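Local atomic coordinates of L-asparaginase I (Vibrio cholerae, PDB entry 2OCD), a protein that probably hydrolyses L-asparagine to L-aspartate and ammonium as a homotetrameric enzyme of the asparaginase 1 family. Residues 155-160 / 175-180; 160-165 / 300-305; 233-238 / 264-269. All coordinates share one frame; numbering follows the deposited sequence.

The three contacts differ in chemistry as they do in place. Contact 1 stays in the N-terminal part of the chain, laying a proline-rich loop over the end of strand 154-157; it is only partly buried and relies on leucines, arginine stems and water. Contact 2, buried near the centre of the chain, joins the N-terminal and C-terminal family regions through two salt bridges, one of them weak. The two share R160, which lies against L177 in one and pairs with D300 in the other, and their centres are about 9 Å apart. Contact 3, its centre about 28 Å from that of contact 1, is buried C-terminal sheet, where backbone bonds and apolar side chains replace the ion pairs.

Contact 1 (155-160 / 175-180); sequences LMRGNR and PNLPPL
R157 meets L177 and L180, and R160 meets L177, where a proline-rich loop, 175-180, lies over the end of strand 154-157 and the short 3-10 turn that follows, a partly buried contact of the N-terminal region. L177 reaches both arginines. Its CB lies over one face of the R160 guanidinium, 3.9 Å above the plane and offset toward the rim, while its CD1 sits over a face of the R157 guanidinium, 4.1 Å from NH1. R160 gets there by folding its chain at chi2 (-74°) and chi3, which turns the stem and the flat end across the leucine at about a right angle. L180 packs nearer the backbone of R157: its CD1 lies 3.6 Å from the backbone N of R157, and its CD2 approaches NH2 obliquely. At the strand end, CB of P179 is 3.5 Å from the carbonyl O of L155 and also touches CG of the selenomethionine M156. Two waters bridge the backbones. One accepts from R157 N at 3.0 Å and donates to P178 O; the other donates to R160 O and accepts from N176 N at 3.2 Å. The charged end of R157 is fixed by a salt bridge from NE to E146 and a hydrogen bond from NH1 to G333 O, while L177 lies over one of its faces. Around this contact, L155 and L180 rest on strand 147-151, N159 packs against helix 94-104, and P175 and N176 touch strand 276-277, with N176 OD1 accepting from G277 N.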
ATOM      1  N   LEU B 155     -12.835   6.495 -10.268  1.00 16.04           N
ATOM      2  CA  LEU B 155     -13.198   7.077 -11.520  1.00 15.27           C
ATOM      3  C   LEU B 155     -11.980   7.750 -12.057  1.00 15.37           C
ATOM      4  O   LEU B 155     -11.459   8.660 -11.421  1.00 14.40           O
ATOM      5  CB  LEU B 155     -14.268   8.133 -11.307  1.00 15.32           C
ATOM      6  CG  LEU B 155     -14.760   8.766 -12.608  1.00 15.09           C
ATOM      7  CD1 LEU B 155     -15.590   7.731 -13.383  1.00 12.33           C
ATOM      8  CD2 LEU B 155     -15.544  10.088 -12.338  1.00 13.14           C
HETATM    9  N   MSE B 156     -11.546   7.352 -13.245  1.00 15.40           N
HETATM   10  CA  MSE B 156     -10.346   7.932 -13.826  1.00 16.57           C
HETATM   11  C   MSE B 156     -10.639   8.709 -15.073  1.00 14.74           C
HETATM   12  O   MSE B 156     -11.588   8.418 -15.754  1.00 15.40           O
HETATM   13  CB  MSE B 156      -9.334   6.837 -14.137  1.00 16.02           C
HETATM   14  CG  MSE B 156      -8.886   6.078 -12.904  1.00 17.84           C
HETATM   15 SE   MSE B 156      -8.418   4.243 -13.389  0.80 25.36          SE
HETATM   16  CE  MSE B 156     -10.211   3.436 -12.956  1.00 20.64           C
ATOM     17  N   ARG B 157      -9.802   9.693 -15.393  1.00 13.90           N
ATOM     18  CA  ARG B 157      -9.916  10.358 -16.700  1.00 13.10           C
ATOM     19  C   ARG B 157      -9.780   9.305 -17.794  1.00 12.64           C
ATOM     20  O   ARG B 157      -8.856   8.527 -17.772  1.00 12.45           O
ATOM     21  CB  ARG B 157      -8.874  11.459 -16.854  1.00 12.94           C
ATOM     22  CG  ARG B 157      -8.974  12.202 -18.170  1.00 13.90           C
ATOM     23  CD  ARG B 157      -8.211  13.554 -18.170  1.00 13.11           C
ATOM     24  NE  ARG B 157      -8.884  14.520 -17.318  1.00 11.89           N
ATOM     25  CZ  ARG B 157      -8.301  15.493 -16.638  1.00 10.36           C
ATOM     26  NH1 ARG B 157      -7.011  15.683 -16.699  1.00 10.85           N
ATOM     27  NH2 ARG B 157      -9.035  16.281 -15.879  1.00 10.85           N
ATOM     28  N   GLY B 158     -10.724   9.267 -18.725  1.00 12.45           N
ATOM     29  CA  GLY B 158     -10.769   8.252 -19.756  1.00 11.77           C
ATOM     30  C   GLY B 158      -9.491   8.135 -20.515  1.00 11.92           C
ATOM     31  O   GLY B 158      -8.911   7.050 -20.631  1.00 11.42           O
ATOM     32  N   ASN B 159      -8.992   9.267 -21.002  1.00 12.92           N
ATOM     33  CA  ASN B 159      -7.736   9.274 -21.760  1.00 12.40           C
ATOM     34  C   ASN B 159      -6.473   9.258 -20.904  1.00 12.54           C
ATOM     35  O   ASN B 159      -5.373   9.313 -21.451  1.00 12.63           O
ATOM     36  CB  ASN B 159      -7.720  10.431 -22.744  1.00 12.78           C
ATOM     37  CG  ASN B 159      -7.723  11.783 -22.072  1.00 11.82           C
ATOM     38  OD1 ASN B 159      -7.353  11.920 -20.918  1.00  7.16           O
ATOM     39  ND2 ASN B 159      -8.150  12.798 -22.817  1.00 12.19           N
ATOM     40  N   ARG B 160      -6.595   9.137 -19.582  1.00 12.37           N
ATOM     41  CA  ARG B 160      -5.408   8.835 -18.747  1.00 13.26           C
ATOM     42  C   ARG B 160      -5.294   7.354 -18.300  1.00 14.11           C
ATOM     43  O   ARG B 160      -4.373   6.993 -17.523  1.00 12.39           O
ATOM     44  CB  ARG B 160      -5.377   9.691 -17.506  1.00 12.66           C
ATOM     45  CG  ARG B 160      -5.360  11.137 -17.809  1.00 13.85           C
ATOM     46  CD  ARG B 160      -4.013  11.534 -18.303  1.00 14.55           C
ATOM     47  NE  ARG B 160      -3.688  12.894 -17.894  1.00 13.84           N
ATOM     48  CZ  ARG B 160      -2.453  13.331 -17.732  1.00 11.82           C
ATOM     49  NH1 ARG B 160      -1.425  12.510 -17.959  1.00 10.49           N
ATOM     50  NH2 ARG B 160      -2.256  14.586 -17.348  1.00 11.02           N
ATOM     51  N   PRO B 175      -1.683   5.989 -14.476  1.00 17.76           N
ATOM     52  CA  PRO B 175      -0.420   6.071 -13.720  1.00 18.04           C
ATOM     53  C   PRO B 175       0.080   7.488 -13.503  1.00 17.99           C
ATOM     54  O   PRO B 175       0.733   7.761 -12.501  1.00 18.57           O
ATOM     55  CB  PRO B 175       0.584   5.318 -14.616  1.00 18.29           C
ATOM     56  CG  PRO B 175      -0.267   4.559 -15.598  1.00 18.77           C
ATOM     57  CD  PRO B 175      -1.513   5.333 -15.784  1.00 17.87           C
ATOM     58  N   ASN B 176      -0.236   8.362 -14.452  1.00 17.66           N
ATOM     59  CA  ASN B 176       0.268   9.724 -14.505  1.00 17.45           C
ATOM     60  C   ASN B 176      -0.753  10.827 -14.071  1.00 17.36           C
ATOM     61  O   ASN B 176      -0.429  12.012 -14.104  1.00 17.26           O
ATOM     62  CB  ASN B 176       0.806   9.970 -15.935  1.00 17.96           C
ATOM     63  CG  ASN B 176       2.109   9.192 -16.229  1.00 17.78           C
ATOM     64  OD1 ASN B 176       3.032   9.185 -15.416  1.00 20.78           O
ATOM     65  ND2 ASN B 176       2.195   8.579 -17.398  1.00 15.05           N
ATOM     66  N   LEU B 177      -1.962  10.430 -13.653  1.00 16.72           N
ATOM     67  CA  LEU B 177      -2.971  11.347 -13.128  1.00 16.79           C
ATOM     68  C   LEU B 177      -3.702  10.659 -11.971  1.00 17.28           C
ATOM     69  O   LEU B 177      -4.134   9.530 -12.108  1.00 18.47           O
ATOM     70  CB  LEU B 177      -3.964  11.727 -14.229  1.00 16.67           C
ATOM     71  CG  LEU B 177      -4.770  13.057 -14.278  1.00 16.37           C
ATOM     72  CD1 LEU B 177      -6.195  12.882 -13.790  1.00 13.87           C
ATOM     73  CD2 LEU B 177      -4.023  14.207 -13.551  1.00 10.63           C
ATOM     74  N   PRO B 178      -3.813  11.308 -10.807  1.00 17.77           N
ATOM     75  CA  PRO B 178      -4.630  10.690  -9.758  1.00 17.71           C
ATOM     76  C   PRO B 178      -6.059  10.577 -10.176  1.00 17.99           C
ATOM     77  O   PRO B 178      -6.511  11.404 -10.939  1.00 18.01           O
ATOM     78  CB  PRO B 178      -4.554  11.686  -8.610  1.00 17.76           C
ATOM     79  CG  PRO B 178      -3.280  12.445  -8.845  1.00 17.65           C
ATOM     80  CD  PRO B 178      -3.193  12.569 -10.348  1.00 17.66           C
ATOM     81  N   PRO B 179      -6.788   9.600  -9.630  1.00 18.61           N
ATOM     82  CA  PRO B 179      -8.148   9.436 -10.081  1.00 19.07           C
ATOM     83  C   PRO B 179      -8.943  10.669  -9.715  1.00 19.25           C
ATOM     84  O   PRO B 179      -8.675  11.281  -8.694  1.00 18.91           O
ATOM     85  CB  PRO B 179      -8.659   8.202  -9.324  1.00 19.15           C
ATOM     86  CG  PRO B 179      -7.539   7.694  -8.527  1.00 19.17           C
ATOM     87  CD  PRO B 179      -6.445   8.685  -8.529  1.00 18.72           C
ATOM     88  N   LEU B 180      -9.884  11.025 -10.593  1.00 19.82           N
ATOM     89  CA  LEU B 180     -10.770  12.166 -10.431  1.00 19.65           C
ATOM     90  C   LEU B 180     -11.667  12.008  -9.255  1.00 20.54           C
ATOM     91  O   LEU B 180     -11.984  13.005  -8.584  1.00 21.44           O
ATOM     92  CB  LEU B 180     -11.661  12.298 -11.631  1.00 19.65           C
ATOM     93  CG  LEU B 180     -10.925  12.653 -12.898  1.00 19.30           C
ATOM     94  CD1 LEU B 180     -11.838  12.382 -14.063  1.00 17.78           C
ATOM     95  CD2 LEU B 180     -10.471  14.100 -12.818  1.00 17.74           C
TER
HETATM   96  O   HOH W   1      -7.373   9.838 -13.619  1.00 31.30           O
HETATM   97  O   HOH W   2      -2.430   8.219 -16.727  1.00 19.54           O

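Contact 2 (160-165 / 300-305); sequences RSRKSH and DMTPEA
R162 and R160 carry two salt bridges from the start of strand 162-166 and the turn before it to the N-terminal end of helix 303-315. In the first, R162 NH1 lies 2.7 Å from E304 OE2 and 3.0 Å from E304 OE1, the guanidinium and carboxylate planes turned 49° apart and OE2 approaching obliquely. The second is weaker: R160 NH1 donates to D300 OD2 at 3.2 Å, with OD2 at the guanidinium edge and the carboxylate turned 80° from its plane. D300 has another partner, since its OD1 accepts from T336 N. Two waters bridge the segments, one accepting from R160 NH1 at 3.0 Å and donating to D300 O, another joining S161 O to T302 OG1. Apolar contact complements the charges. P303 CD sits over the centre of one face of the R162 guanidinium, 3.9 Å above it, and T302 CG2 lies 3.4 Å from R162 CD as the two side chains run antiparallel alongside one another. With chi1 at 64°, T302 directs OG1 to the backbone, where it accepts from A305 N at 2.8 Å as the N-cap of the helix. The same strand carries K163, whose NZ binds D92 and T91, both predicted substrate-binding residues. Acidic groups thus meet arginines across a buried junction of the two family regions, and mutual charge neutralisation probably helps hold them together.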
ATOM      1  N   ARG B 160      -6.595   9.137 -19.582  1.00 12.37           N
ATOM      2  CA  ARG B 160      -5.408   8.835 -18.747  1.00 13.26           C
ATOM      3  C   ARG B 160      -5.294   7.354 -18.300  1.00 14.11           C
ATOM      4  O   ARG B 160      -4.373   6.993 -17.523  1.00 12.39           O
ATOM      5  CB  ARG B 160      -5.377   9.691 -17.506  1.00 12.66           C
ATOM      6  CG  ARG B 160      -5.360  11.137 -17.809  1.00 13.85           C
ATOM      7  CD  ARG B 160      -4.013  11.534 -18.303  1.00 14.55           C
ATOM      8  NE  ARG B 160      -3.688  12.894 -17.894  1.00 13.84           N
ATOM      9  CZ  ARG B 160      -2.453  13.331 -17.732  1.00 11.82           C
ATOM     10  NH1 ARG B 160      -1.425  12.510 -17.959  1.00 10.49           N
ATOM     11  NH2 ARG B 160      -2.256  14.586 -17.348  1.00 11.02           N
ATOM     12  N   SER B 161      -6.164   6.502 -18.850  1.00 14.63           N
ATOM     13  CA  SER B 161      -6.349   5.173 -18.310  1.00 16.10           C
ATOM     14  C   SER B 161      -5.708   4.079 -19.094  1.00 16.64           C
ATOM     15  O   SER B 161      -5.534   4.183 -20.280  1.00 16.65           O
ATOM     16  CB  SER B 161      -7.857   4.882 -18.151  1.00 16.84           C
ATOM     17  OG  SER B 161      -8.334   5.582 -16.995  1.00 19.74           O
ATOM     18  N   ARG B 162      -5.355   3.017 -18.406  1.00 18.69           N
ATOM     19  CA  ARG B 162      -5.095   1.785 -19.087  1.00 20.86           C
ATOM     20  C   ARG B 162      -5.290   0.559 -18.232  1.00 21.62           C
ATOM     21  O   ARG B 162      -5.280   0.632 -17.020  1.00 20.95           O
ATOM     22  CB  ARG B 162      -3.729   1.786 -19.743  1.00 21.13           C
ATOM     23  CG  ARG B 162      -2.574   2.334 -18.913  1.00 22.91           C
ATOM     24  CD  ARG B 162      -1.598   3.142 -19.786  1.00 22.97           C
ATOM     25  NE  ARG B 162      -0.356   2.433 -20.115  1.00 25.99           N
ATOM     26  CZ  ARG B 162      -0.215   1.398 -20.953  1.00 25.73           C
ATOM     27  NH1 ARG B 162      -1.248   0.838 -21.608  1.00 25.58           N
ATOM     28  NH2 ARG B 162       1.005   0.899 -21.126  1.00 24.73           N
ATOM     29  N   LYS B 163      -5.497  -0.560 -18.922  1.00 23.92           N
ATOM     30  CA  LYS B 163      -5.645  -1.857 -18.299  1.00 25.63           C
ATOM     31  C   LYS B 163      -4.285  -2.375 -17.889  1.00 27.04           C
ATOM     32  O   LYS B 163      -3.499  -2.852 -18.697  1.00 26.96           O
ATOM     33  CB  LYS B 163      -6.345  -2.859 -19.213  1.00 25.60           C
ATOM     34  CG  LYS B 163      -6.842  -4.126 -18.471  1.00 25.41           C
ATOM     35  CD  LYS B 163      -7.962  -4.805 -19.255  1.00 26.35           C
ATOM     36  CE  LYS B 163      -8.132  -6.284 -18.955  1.00 27.39           C
ATOM     37  NZ  LYS B 163      -8.840  -6.985 -20.098  1.00 28.86           N
ATOM     38  N   SER B 164      -4.052  -2.282 -16.596  1.00 29.07           N
ATOM     39  CA  SER B 164      -2.766  -2.558 -15.998  1.00 30.39           C
ATOM     40  C   SER B 164      -2.674  -4.027 -15.615  1.00 31.19           C
ATOM     41  O   SER B 164      -1.564  -4.597 -15.599  1.00 30.38           O
ATOM     42  CB  SER B 164      -2.623  -1.689 -14.748  1.00 30.26           C
ATOM     43  OG  SER B 164      -3.746  -1.850 -13.898  1.00 30.48           O
ATOM     44  N   HIS B 165      -3.827  -4.634 -15.317  1.00 32.44           N
ATOM     45  CA  HIS B 165      -3.838  -6.012 -14.831  1.00 34.52           C
ATOM     46  C   HIS B 165      -4.949  -6.818 -15.509  1.00 35.63           C
ATOM     47  O   HIS B 165      -6.058  -6.309 -15.710  1.00 35.83           O
ATOM     48  CB  HIS B 165      -3.983  -6.029 -13.301  1.00 34.66           C
ATOM     49  CG  HIS B 165      -3.546  -7.310 -12.647  1.00 34.98           C
ATOM     50  ND1 HIS B 165      -2.797  -7.327 -11.491  1.00 35.56           N
ATOM     51  CD2 HIS B 165      -3.788  -8.610 -12.957  1.00 35.59           C
ATOM     52  CE1 HIS B 165      -2.589  -8.581 -11.121  1.00 36.42           C
ATOM     53  NE2 HIS B 165      -3.178  -9.380 -11.996  1.00 36.11           N
ATOM     54  N   ASP B 300       3.618  12.608 -21.100  1.00 13.52           N
ATOM     55  CA  ASP B 300       3.171  11.444 -20.259  1.00 13.38           C
ATOM     56  C   ASP B 300       1.910  10.749 -20.761  1.00 12.79           C
ATOM     57  O   ASP B 300       1.116  10.252 -19.956  1.00 11.74           O
ATOM     58  CB  ASP B 300       2.963  11.833 -18.767  1.00 13.23           C
ATOM     59  CG  ASP B 300       1.953  12.958 -18.544  1.00 14.97           C
ATOM     60  OD1 ASP B 300       1.441  13.618 -19.496  1.00 17.06           O
ATOM     61  OD2 ASP B 300       1.683  13.221 -17.358  1.00 20.35           O
HETATM   62  N   MSE B 301       1.715  10.731 -22.080  1.00 12.00           N
HETATM   63  CA  MSE B 301       0.528  10.144 -22.632  1.00 12.22           C
HETATM   64  C   MSE B 301       0.630   8.653 -22.532  1.00 10.85           C
HETATM   65  O   MSE B 301       1.673   8.108 -22.652  1.00 10.23           O
HETATM   66  CB  MSE B 301       0.346  10.530 -24.095  1.00 11.69           C
HETATM   67  CG  MSE B 301      -0.392  11.834 -24.268  1.00 13.29           C
HETATM   68 SE   MSE B 301      -1.132  12.119 -26.076  0.70 19.27          SE
HETATM   69  CE  MSE B 301       0.567  12.514 -27.017  1.00 15.59           C
ATOM     70  N   THR B 302      -0.491   8.009 -22.266  1.00 10.85           N
ATOM     71  CA  THR B 302      -0.640   6.577 -22.489  1.00 10.25           C
ATOM     72  C   THR B 302      -0.604   6.303 -24.037  1.00 10.93           C
ATOM     73  O   THR B 302      -0.839   7.205 -24.876  1.00 11.21           O
ATOM     74  CB  THR B 302      -1.929   6.112 -21.902  1.00  9.40           C
ATOM     75  OG1 THR B 302      -3.009   6.749 -22.606  1.00  7.41           O
ATOM     76  CG2 THR B 302      -1.978   6.480 -20.429  1.00  5.77           C
ATOM     77  N   PRO B 303      -0.155   5.125 -24.415  1.00 11.38           N
ATOM     78  CA  PRO B 303      -0.256   4.668 -25.796  1.00 12.48           C
ATOM     79  C   PRO B 303      -1.642   4.829 -26.323  1.00 12.57           C
ATOM     80  O   PRO B 303      -1.829   5.291 -27.466  1.00 12.49           O
ATOM     81  CB  PRO B 303       0.020   3.169 -25.693  1.00 13.23           C
ATOM     82  CG  PRO B 303       1.026   3.073 -24.485  1.00 12.42           C
ATOM     83  CD  PRO B 303       0.587   4.187 -23.548  1.00 12.03           C
ATOM     84  N   GLU B 304      -2.604   4.476 -25.477  1.00 12.54           N
ATOM     85  CA  GLU B 304      -3.989   4.527 -25.871  1.00 12.72           C
ATOM     86  C   GLU B 304      -4.448   5.972 -26.075  1.00 11.57           C
ATOM     87  O   GLU B 304      -5.108   6.250 -27.066  1.00 10.18           O
ATOM     88  CB  GLU B 304      -4.911   3.658 -24.979  1.00 13.37           C
ATOM     89  CG  GLU B 304      -4.490   3.546 -23.537  1.00 18.43           C
ATOM     90  CD  GLU B 304      -3.456   2.445 -23.213  1.00 20.07           C
ATOM     91  OE1 GLU B 304      -3.839   1.250 -23.018  1.00 20.81           O
ATOM     92  OE2 GLU B 304      -2.275   2.824 -23.048  1.00 18.89           O
ATOM     93  N   ALA B 305      -4.081   6.913 -25.209  1.00 10.93           N
ATOM     94  CA  ALA B 305      -4.475   8.298 -25.502  1.00 10.96           C
ATOM     95  C   ALA B 305      -3.779   8.712 -26.785  1.00 11.44           C
ATOM     96  O   ALA B 305      -4.318   9.539 -27.559  1.00 12.75           O
ATOM     97  CB  ALA B 305      -4.175   9.279 -24.350  1.00 10.15           C
TER
HETATM   98  O   HOH W   3      -1.286   9.720 -18.989  1.00 19.52           O
HETATM   99  O   HOH W   4      -5.319   6.347 -21.530  1.00 16.45           O

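Contact 3 (233-238 / 264-269); sequences QPVNAM and RGVIVV
M238, a selenomethionine, and V266 lose more surface in this contact than the other residues here, and around them strands 237-242 and 267-272 pair in parallel as neighbours in the C-terminal sheet. M238 and V268 lie alongside each other in the same direction, with M238 CG 4.0 Å from V268 CG1. With CG anti to the backbone N (chi1 159°), M238 directs its chain along V268 before the bends at chi2 and chi3 carry the end away; its CB also meets V266 CG1. The carbonyl O of M238 accepts a nearly straight bond from V269 N at 2.9 Å. V266 sits just before its strand, its CG1 reaching V235 CG1 and its CG2 lying 3.9 Å from V235 O. I267, the third residue, donates from its backbone N to N236 O at 3.2 Å, tilted 32° from the carbonyl plane; N236 O also accepts from a water 2.6 Å away that donates in turn to G265 O. N236 CB points away from 264-269, and its ND2 donates to Q211 OE1. On the sheet face opposite M238 and V268, A237 and I267 pack against L310 of helix 303-315. At the preceding helix's end, G265 is the C-prime residue of a Schellman motif leading into the second strand of this beta-alpha-beta unit. Main-chain bonds therefore fix the pairing of the strands, while apolar side chains pack along both faces, A237 and I267 on one, M238 and V268 on the other, and polar groups gather at the loop end.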
ATOM      1  N   GLN B 233       4.663   2.602 -46.694  1.00 22.06           N
ATOM      2  CA  GLN B 233       3.337   3.128 -46.949  1.00 22.02           C
ATOM      3  C   GLN B 233       2.447   1.932 -46.723  1.00 21.05           C
ATOM      4  O   GLN B 233       2.849   0.796 -46.997  1.00 19.19           O
ATOM      5  CB  GLN B 233       3.174   3.683 -48.351  1.00 22.64           C
ATOM      6  CG  GLN B 233       4.377   4.489 -48.888  1.00 26.70           C
ATOM      7  CD  GLN B 233       4.172   6.007 -48.915  1.00 31.30           C
ATOM      8  OE1 GLN B 233       3.294   6.563 -48.209  1.00 30.49           O
ATOM      9  NE2 GLN B 233       4.997   6.696 -49.750  1.00 33.47           N
ATOM     10  N   PRO B 234       1.246   2.182 -46.190  1.00 20.78           N
ATOM     11  CA  PRO B 234       0.558   3.485 -46.043  1.00 21.24           C
ATOM     12  C   PRO B 234       0.780   4.293 -44.744  1.00 20.84           C
ATOM     13  O   PRO B 234       0.114   5.305 -44.502  1.00 20.75           O
ATOM     14  CB  PRO B 234      -0.916   3.069 -46.115  1.00 21.09           C
ATOM     15  CG  PRO B 234      -0.897   1.715 -45.436  1.00 21.47           C
ATOM     16  CD  PRO B 234       0.431   1.080 -45.672  1.00 20.46           C
ATOM     17  N   VAL B 235       1.706   3.882 -43.915  1.00 20.50           N
ATOM     18  CA  VAL B 235       1.749   4.470 -42.589  1.00 19.97           C
ATOM     19  C   VAL B 235       1.795   5.993 -42.603  1.00 20.26           C
ATOM     20  O   VAL B 235       2.651   6.593 -43.222  1.00 20.55           O
ATOM     21  CB  VAL B 235       2.900   3.870 -41.809  1.00 20.08           C
ATOM     22  CG1 VAL B 235       3.324   4.804 -40.683  1.00 19.54           C
ATOM     23  CG2 VAL B 235       2.474   2.457 -41.323  1.00 17.37           C
ATOM     24  N   ASN B 236       0.846   6.637 -41.949  1.00 20.66           N
ATOM     25  CA  ASN B 236       0.886   8.105 -41.868  1.00 20.76           C
ATOM     26  C   ASN B 236       1.311   8.646 -40.475  1.00 21.48           C
ATOM     27  O   ASN B 236       1.521   9.871 -40.323  1.00 22.33           O
ATOM     28  CB  ASN B 236      -0.464   8.701 -42.265  1.00 19.90           C
ATOM     29  CG  ASN B 236      -1.598   8.240 -41.358  1.00 20.14           C
ATOM     30  OD1 ASN B 236      -1.367   7.560 -40.332  1.00 18.10           O
ATOM     31  ND2 ASN B 236      -2.834   8.596 -41.727  1.00 15.30           N
ATOM     32  N   ALA B 237       1.407   7.764 -39.471  1.00 21.20           N
ATOM     33  CA  ALA B 237       1.879   8.145 -38.136  1.00 21.33           C
ATOM     34  C   ALA B 237       2.592   6.974 -37.465  1.00 21.72           C
ATOM     35  O   ALA B 237       2.473   5.822 -37.896  1.00 21.41           O
ATOM     36  CB  ALA B 237       0.747   8.680 -37.246  1.00 21.27           C
HETATM   37  N   MSE B 238       3.329   7.304 -36.403  1.00 22.35           N
HETATM   38  CA  MSE B 238       4.343   6.446 -35.832  1.00 21.70           C
HETATM   39  C   MSE B 238       4.575   6.814 -34.369  1.00 19.36           C
HETATM   40  O   MSE B 238       5.075   7.897 -34.041  1.00 18.61           O
HETATM   41  CB  MSE B 238       5.621   6.666 -36.643  1.00 23.83           C
HETATM   42  CG  MSE B 238       6.969   6.274 -35.989  1.00 28.20           C
HETATM   43 SE   MSE B 238       7.230   4.368 -36.042  0.80 49.32          SE
HETATM   44  CE  MSE B 238       6.164   3.924 -37.663  1.00 44.56           C
ATOM     45  N   ARG B 264       8.478  13.562 -45.317  1.00 14.70           N
ATOM     46  CA  ARG B 264       7.426  13.313 -46.307  0.50 14.94           C
ATOM     47  C   ARG B 264       6.092  13.222 -45.612  1.00 15.27           C
ATOM     48  O   ARG B 264       5.137  12.690 -46.129  1.00 15.47           O
ATOM     49  CB  ARG B 264       7.713  12.120 -47.249  0.50 14.52           C
ATOM     50  CG  ARG B 264       8.354  10.881 -46.625  0.50 13.73           C
ATOM     51  CD  ARG B 264       7.420   9.689 -46.498  0.50 11.65           C
ATOM     52  NE  ARG B 264       8.157   8.598 -45.891  0.50 11.13           N
ATOM     53  CZ  ARG B 264       7.637   7.476 -45.446  0.50  8.87           C
ATOM     54  NH1 ARG B 264       8.451   6.588 -44.914  0.50  8.30           N
ATOM     55  NH2 ARG B 264       6.330   7.241 -45.529  0.50  8.93           N
ATOM     56  N   GLY B 265       6.026  13.807 -44.434  1.00 16.65           N
ATOM     57  CA  GLY B 265       4.749  14.013 -43.759  1.00 16.98           C
ATOM     58  C   GLY B 265       4.261  12.941 -42.803  1.00 17.72           C
ATOM     59  O   GLY B 265       3.045  12.886 -42.551  1.00 19.31           O
ATOM     60  N   VAL B 266       5.153  12.119 -42.238  1.00 16.59           N
ATOM     61  CA  VAL B 266       4.733  11.110 -41.269  1.00 16.06           C
ATOM     62  C   VAL B 266       4.915  11.683 -39.870  1.00 16.31           C
ATOM     63  O   VAL B 266       6.005  12.083 -39.509  1.00 16.24           O
ATOM     64  CB  VAL B 266       5.601   9.816 -41.362  1.00 16.04           C
ATOM     65  CG1 VAL B 266       5.247   8.811 -40.224  1.00 15.30           C
ATOM     66  CG2 VAL B 266       5.523   9.165 -42.741  1.00 14.89           C
ATOM     67  N   ILE B 267       3.874  11.710 -39.053  1.00 16.75           N
ATOM     68  CA  ILE B 267       4.040  12.214 -37.675  1.00 16.69           C
ATOM     69  C   ILE B 267       4.725  11.166 -36.782  1.00 16.75           C
ATOM     70  O   ILE B 267       4.450   9.966 -36.868  1.00 16.52           O
ATOM     71  CB  ILE B 267       2.704  12.693 -37.077  1.00 16.72           C
ATOM     72  CG1 ILE B 267       2.420  14.126 -37.529  1.00 18.58           C
ATOM     73  CG2 ILE B 267       2.779  12.674 -35.606  1.00 16.34           C
ATOM     74  CD1 ILE B 267       0.992  14.370 -37.772  1.00 19.96           C
ATOM     75  N   VAL B 268       5.652  11.631 -35.955  1.00 16.39           N
ATOM     76  CA  VAL B 268       6.494  10.755 -35.217  1.00 16.40           C
ATOM     77  C   VAL B 268       6.525  11.249 -33.763  1.00 16.74           C
ATOM     78  O   VAL B 268       7.086  12.310 -33.447  1.00 18.08           O
ATOM     79  CB  VAL B 268       7.888  10.648 -35.867  1.00 17.06           C
ATOM     80  CG1 VAL B 268       8.804   9.678 -35.042  1.00 17.81           C
ATOM     81  CG2 VAL B 268       7.779  10.165 -37.340  1.00 13.53           C
ATOM     82  N   VAL B 269       5.871  10.489 -32.888  1.00 15.63           N
ATOM     83  CA  VAL B 269       5.625  10.927 -31.535  1.00 14.60           C
ATOM     84  C   VAL B 269       6.402  10.004 -30.636  1.00 13.86           C
ATOM     85  O   VAL B 269       6.446   8.792 -30.852  1.00 11.88           O
ATOM     86  CB  VAL B 269       4.111  10.892 -31.194  1.00 15.28           C
ATOM     87  CG1 VAL B 269       3.545   9.512 -31.362  1.00 14.61           C
ATOM     88  CG2 VAL B 269       3.814  11.452 -29.757  1.00 15.77           C
TER
HETATM   89  O   HOH W   5       1.052  12.242 -41.160  1.00 24.84           O